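Local coordinates for conserved hypothetical protein (Sulfolobus solfataricus, PDB 2FNA) that probably binds and hydrolyses ATP as an archaeal AAA+ ATPase of the P-loop class, and is seen with ADP and magnesium bound, at residues A[325-328]-A[329-333]. Numbering follows the deposited sequence.
Sequences IYNY and LTQLT
At a chi1 of 178° the phenol of Y326 extends away from its own N and forward along the helix, while T330, with OG1 beside its own backbone N (chi1 -66°), turns its hydroxyl back to meet it. The result is a compact example of a threonine folded onto the preceding turn. OG1 of T330 donates to O of Y326 at 2.8 Å, approaching from above the carbonyl plane, and the amide N of T330 reaches the same oxygen at 2.9 Å from the opposite face. The hydroxyl also sits over the centre of the Y326 ring, 3.5 Å above its plane. One turn on, T333 repeats the double grip, its OG1 and N both donating to O of L329 from opposite faces. A valine here in place of T330 would probably leave O of Y326 with the amide as its one remaining donor from that residue and the ring without the polar atom over it. On the buried side I325 and L329 run alongside each other, CG2 of I325 4.0 Å from CD1 of L329, and both pack on W305 of helix 305-316. Y328 and L332 instead face helix 289-299, where the Y328 ring meets Y292 edge-to-face and its OH is hydrogen-bonded to NH1 of R291. Helix 322-334 of the winged-helix region is thus amphipathic: apolar branches, with the Y328-R291 bond, join it to its neighbours, while threonine hydroxyls on its more exposed flank are satisfied by the helix's own carbonyls.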
# COMPACT_ATOMS: atom_id res chain seq x y z
N ILE A 325 -17.87 -20.40 -2.78
CA ILE A 325 -16.44 -20.73 -2.77
C ILE A 325 -15.62 -19.78 -3.67
O ILE A 325 -14.60 -19.27 -3.27
CB ILE A 325 -16.15 -22.18 -3.23
CG1 ILE A 325 -16.90 -23.22 -2.37
CG2 ILE A 325 -14.63 -22.45 -3.25
CD1 ILE A 325 -16.16 -23.68 -1.13
N TYR A 326 -16.10 -19.59 -4.90
CA TYR A 326 -15.48 -18.71 -5.87
C TYR A 326 -15.35 -17.29 -5.31
O TYR A 326 -14.31 -16.65 -5.45
CB TYR A 326 -16.31 -18.69 -7.15
CG TYR A 326 -15.78 -17.76 -8.23
CD1 TYR A 326 -14.75 -18.15 -9.08
CD2 TYR A 326 -16.32 -16.48 -8.40
CE1 TYR A 326 -14.26 -17.31 -10.07
CE2 TYR A 326 -15.84 -15.63 -9.39
CZ TYR A 326 -14.81 -16.05 -10.22
OH TYR A 326 -14.33 -15.21 -11.20
N ASN A 327 -16.43 -16.81 -4.70
CA ASN A 327 -16.46 -15.45 -4.15
C ASN A 327 -15.47 -15.27 -3.00
O ASN A 327 -14.81 -14.24 -2.91
CB ASN A 327 -17.89 -15.09 -3.72
CG ASN A 327 -17.96 -13.79 -2.90
OD1 ASN A 327 -17.54 -12.72 -3.34
ND2 ASN A 327 -18.55 -13.89 -1.70
N TYR A 328 -15.36 -16.26 -2.11
CA TYR A 328 -14.41 -16.19 -0.99
C TYR A 328 -12.95 -16.15 -1.50
O TYR A 328 -12.14 -15.34 -1.05
CB TYR A 328 -14.60 -17.37 -0.04
CG TYR A 328 -15.99 -17.54 0.53
CD1 TYR A 328 -16.73 -16.44 0.96
CD2 TYR A 328 -16.55 -18.81 0.71
CE1 TYR A 328 -18.00 -16.59 1.50
CE2 TYR A 328 -17.82 -18.98 1.25
CZ TYR A 328 -18.54 -17.86 1.65
OH TYR A 328 -19.81 -17.99 2.19
N LEU A 329 -12.61 -17.03 -2.43
CA LEU A 329 -11.26 -17.04 -2.99
C LEU A 329 -10.97 -15.80 -3.81
O LEU A 329 -9.87 -15.29 -3.78
CB LEU A 329 -11.00 -18.31 -3.81
CG LEU A 329 -11.07 -19.60 -3.00
CD1 LEU A 329 -11.01 -20.82 -3.92
CD2 LEU A 329 -9.96 -19.64 -1.96
N THR A 330 -11.95 -15.31 -4.56
CA THR A 330 -11.79 -14.07 -5.33
C THR A 330 -11.51 -12.86 -4.45
O THR A 330 -10.69 -12.02 -4.79
CB THR A 330 -13.06 -13.77 -6.18
OG1 THR A 330 -13.19 -14.79 -7.18
CG2 THR A 330 -12.97 -12.39 -6.87
N GLN A 331 -12.23 -12.76 -3.33
CA GLN A 331 -12.01 -11.67 -2.41
C GLN A 331 -10.58 -11.74 -1.82
O GLN A 331 -9.86 -10.73 -1.77
CB GLN A 331 -13.08 -11.68 -1.31
CG GLN A 331 -14.45 -11.23 -1.80
CD GLN A 331 -14.41 -9.83 -2.40
OE1 GLN A 331 -14.21 -8.85 -1.69
NE2 GLN A 331 -14.59 -9.74 -3.71
N LEU A 332 -10.18 -12.93 -1.40
CA LEU A 332 -8.85 -13.17 -0.80
C LEU A 332 -7.75 -12.82 -1.80
O LEU A 332 -6.73 -12.16 -1.44
CB LEU A 332 -8.73 -14.64 -0.33
CG LEU A 332 -9.50 -14.98 0.96
CD1 LEU A 332 -9.54 -16.47 1.24
CD2 LEU A 332 -8.89 -14.24 2.14
N THR A 333 -7.95 -13.21 -3.05
CA THR A 333 -6.99 -12.89 -4.12
C THR A 333 -6.93 -11.39 -4.41
O THR A 333 -5.83 -10.82 -4.60
CB THR A 333 -7.31 -13.65 -5.40
OG1 THR A 333 -7.34 -15.05 -5.14
CG2 THR A 333 -6.28 -13.40 -6.45